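Local coordinates for deseasin MCP-01 (Pseudoalteromonas sp., PDB 3VV3), which is a collagen-degrading serine protease of the subtilisin family, at residues V53-A61 with S256-A264. Sequence-based numbering, arbitrary orientation.
Sequences VDYSHPDLA and STVPGNSYA
The imidazole of His57 slots between Thr257 and Asn261: Thr257 CG2 lies over one face, 3.8 Å from the ring centroid, and Asn261 CA lies over the opposite face, so both are CH-pi contacts. With CG anti to the backbone N (chi1 -171°), the ring reaches across to the hairpin, where its edge meets polar atoms. His57 ND1 faces Val258 O in a weak, bent bond of 3.1 Å, whereas NE2 points at Tyr263 OH in a long, weak one of 3.4 Å. The latter is nearly straight (170°), but a neutral ring would probably make just one of the two at a time. The NE2-CE1 edge turns toward the Tyr263 face in an offset edge-to-face pair, planes at 79°. Beside it, Pro58 CG rests 3.3 Å from Asn261 OD1, the two side chains crossing at about a right angle.

Asp54 OD2 lies 3.4 Å from Pro259 CA and also accepts from two waters, each 2.7 Å away, which in turn accept from Asn261 N and Gly260 N. Its OD1 accepts from Ser56 N, forming an Asx turn, and from Ser56 OG. Were Asp54 an alanine, both waters would probably lose their carboxylate acceptor and the Gly260-Asn261 turn be less firmly tied to the loop. Thr257 OG1 bonds to Thr107 O of helix 105-114. The contact thus joins the loop after strand 45-50 to the antiparallel hairpin 254-258/262-266 of the subtilisin-like alpha/beta fold.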
loop_
_atom_site.group_PDB
_atom_site.type_symbol
_atom_site.label_atom_id
_atom_site.label_comp_id
_atom_site.label_asym_id
_atom_site.label_seq_id
_atom_site.Cartn_x
_atom_site.Cartn_y
_atom_site.Cartn_z
ATOM N N VAL A 53 1.011 -13.866 9.336
ATOM C CA VAL A 53 2.236 -13.587 10.080
ATOM C C VAL A 53 3.274 -14.613 9.659
ATOM O O VAL A 53 3.013 -15.808 9.715
ATOM C CB VAL A 53 2.016 -13.731 11.602
ATOM C CG1 VAL A 53 3.322 -13.484 12.362
ATOM C CG2 VAL A 53 0.921 -12.771 12.075
ATOM N N ASP A 54 4.439 -14.162 9.206
ATOM C CA ASP A 54 5.506 -15.116 8.916
ATOM C C ASP A 54 6.230 -15.477 10.206
ATOM O O ASP A 54 7.263 -14.885 10.542
ATOM C CB ASP A 54 6.507 -14.571 7.896
ATOM C CG ASP A 54 7.563 -15.604 7.517
ATOM O OD1 ASP A 54 7.515 -16.735 8.049
ATOM O OD2 ASP A 54 8.444 -15.288 6.690
ATOM N N TYR A 55 5.680 -16.465 10.911
ATOM C CA TYR A 55 6.215 -16.908 12.195
ATOM C C TYR A 55 7.544 -17.643 12.036
ATOM O O TYR A 55 8.157 -18.037 13.028
ATOM C CB TYR A 55 5.191 -17.810 12.910
ATOM C CG TYR A 55 4.634 -18.875 11.997
ATOM C CD1 TYR A 55 5.367 -20.022 11.712
ATOM C CD2 TYR A 55 3.396 -18.720 11.388
ATOM C CE1 TYR A 55 4.876 -20.990 10.864
ATOM C CE2 TYR A 55 2.893 -19.683 10.535
ATOM C CZ TYR A 55 3.642 -20.814 10.272
ATOM O OH TYR A 55 3.162 -21.774 9.426
ATOM N N SER A 56 7.980 -17.833 10.793
ATOM C CA SER A 56 9.263 -18.494 10.524
ATOM C C SER A 56 10.409 -17.492 10.354
ATOM O O SER A 56 11.579 -17.873 10.322
ATOM C CB SER A 56 9.166 -19.397 9.289
ATOM O OG SER A 56 9.343 -18.664 8.084
ATOM N N HIS A 57 10.073 -16.212 10.239
ATOM C CA HIS A 57 11.090 -15.168 10.129
ATOM C C HIS A 57 11.996 -15.180 11.366
ATOM O O HIS A 57 11.518 -15.192 12.505
ATOM C CB HIS A 57 10.431 -13.789 9.965
ATOM C CG HIS A 57 11.393 -12.690 9.634
ATOM N ND1 HIS A 57 11.324 -11.961 8.465
ATOM C CD2 HIS A 57 12.457 -12.207 10.314
ATOM C CE1 HIS A 57 12.298 -11.068 8.447
ATOM N NE2 HIS A 57 12.999 -11.197 9.559
ATOM N N PRO A 58 13.319 -15.200 11.149
ATOM C CA PRO A 58 14.254 -15.245 12.280
ATOM C C PRO A 58 14.044 -14.137 13.321
ATOM O O PRO A 58 14.393 -14.332 14.493
ATOM C CB PRO A 58 15.621 -15.097 11.599
ATOM C CG PRO A 58 15.422 -15.703 10.247
ATOM C CD PRO A 58 14.004 -15.331 9.850
ATOM N N ASP A 59 13.489 -12.994 12.917
ATOM C CA ASP A 59 13.258 -11.917 13.873
ATOM C C ASP A 59 11.828 -11.885 14.436
ATOM O O ASP A 59 11.484 -10.967 15.179
ATOM C CB ASP A 59 13.661 -10.539 13.302
ATOM C CG ASP A 59 14.325 -9.653 14.346
ATOM O OD1 ASP A 59 14.891 -10.211 15.314
ATOM O OD2 ASP A 59 14.280 -8.409 14.215
ATOM N N LEU A 60 11.008 -12.882 14.096
ATOM C CA LEU A 60 9.667 -13.002 14.694
ATOM C C LEU A 60 9.446 -14.321 15.432
ATOM O O LEU A 60 8.611 -14.389 16.334
ATOM C CB LEU A 60 8.573 -12.858 13.630
ATOM C CG LEU A 60 8.426 -11.494 12.960
ATOM C CD1 LEU A 60 7.382 -11.563 11.850
ATOM C CD2 LEU A 60 8.060 -10.431 13.970
ATOM N N ALA A 61 10.183 -15.359 15.039
ATOM C CA ALA A 61 9.939 -16.721 15.523
ATOM C C ALA A 61 9.828 -16.830 17.042
ATOM O O ALA A 61 8.961 -17.540 17.561
ATOM C CB ALA A 61 11.013 -17.679 14.997
ATOM N N SER A 256 10.527 -2.609 8.783
ATOM C CA SER A 256 10.115 -3.749 9.586
ATOM C C SER A 256 10.394 -5.051 8.848
ATOM O O SER A 256 10.929 -5.053 7.736
ATOM C CB SER A 256 8.627 -3.639 9.953
ATOM O OG SER A 256 8.265 -4.594 10.946
ATOM N N THR A 257 10.038 -6.156 9.488
ATOM C CA THR A 257 10.176 -7.486 8.914
ATOM C C THR A 257 9.217 -7.743 7.753
ATOM O O THR A 257 8.044 -7.365 7.819
ATOM C CB THR A 257 9.861 -8.546 9.989
ATOM O OG1 THR A 257 8.640 -8.191 10.654
ATOM C CG2 THR A 257 10.972 -8.601 11.038
ATOM N N VAL A 258 9.711 -8.412 6.712
ATOM C CA VAL A 258 8.854 -8.986 5.668
ATOM C C VAL A 258 9.288 -10.434 5.390
ATOM O O VAL A 258 10.398 -10.824 5.743
ATOM C CB VAL A 258 8.854 -8.162 4.364
ATOM C CG1 VAL A 258 8.252 -6.767 4.607
ATOM C CG2 VAL A 258 10.263 -8.051 3.795
ATOM N N PRO A 259 8.416 -11.234 4.763
ATOM C CA PRO A 259 8.740 -12.652 4.561
ATOM C C PRO A 259 10.008 -12.890 3.736
ATOM O O PRO A 259 10.509 -11.991 3.058
ATOM C CB PRO A 259 7.501 -13.195 3.839
ATOM C CG PRO A 259 6.387 -12.276 4.286
ATOM C CD PRO A 259 7.044 -10.920 4.326
ATOM N N GLY A 260 10.527 -14.110 3.807
ATOM C CA GLY A 260 11.788 -14.426 3.161
ATOM C C GLY A 260 12.979 -13.830 3.894
ATOM O O GLY A 260 13.948 -13.408 3.260
ATOM N N ASN A 261 12.894 -13.772 5.223
ATOM C CA ASN A 261 14.005 -13.310 6.061
ATOM C C ASN A 261 14.566 -11.975 5.584
ATOM O O ASN A 261 15.781 -11.795 5.476
ATOM C CB ASN A 261 15.117 -14.367 6.106
ATOM C CG ASN A 261 16.214 -14.026 7.100
ATOM O OD1 ASN A 261 16.004 -13.263 8.041
ATOM N ND2 ASN A 261 17.396 -14.600 6.894
ATOM N N SER A 262 13.671 -11.039 5.301
ATOM C CA SER A 262 14.073 -9.735 4.793
ATOM C C SER A 262 13.432 -8.612 5.598
ATOM O O SER A 262 12.688 -8.855 6.551
ATOM C CB SER A 262 13.692 -9.590 3.314
ATOM O OG SER A 262 14.282 -10.606 2.516
ATOM N N TYR A 263 13.734 -7.381 5.200
ATOM C CA TYR A 263 13.214 -6.191 5.857
ATOM C C TYR A 263 12.856 -5.195 4.774
ATOM O O TYR A 263 13.478 -5.178 3.714
ATOM C CB TYR A 263 14.257 -5.612 6.827
ATOM C CG TYR A 263 14.725 -6.668 7.795
ATOM C CD1 TYR A 263 15.734 -7.565 7.444
ATOM C CD2 TYR A 263 14.117 -6.818 9.028
ATOM C CE1 TYR A 263 16.142 -8.561 8.312
ATOM C CE2 TYR A 263 14.517 -7.812 9.909
ATOM C CZ TYR A 263 15.528 -8.682 9.548
ATOM O OH TYR A 263 15.917 -9.673 10.426
ATOM N N ALA A 264 11.836 -4.385 5.031
ATOM C CA ALA A 264 11.398 -3.408 4.050
ATOM C C ALA A 264 10.774 -2.206 4.732
ATOM O O ALA A 264 10.292 -2.292 5.863
ATOM C CB ALA A 264 10.407 -4.036 3.079
HETATM O O HOH W 1 11.126 -15.274 6.709
HETATM O O HOH W 2 8.868 -16.607 4.321
#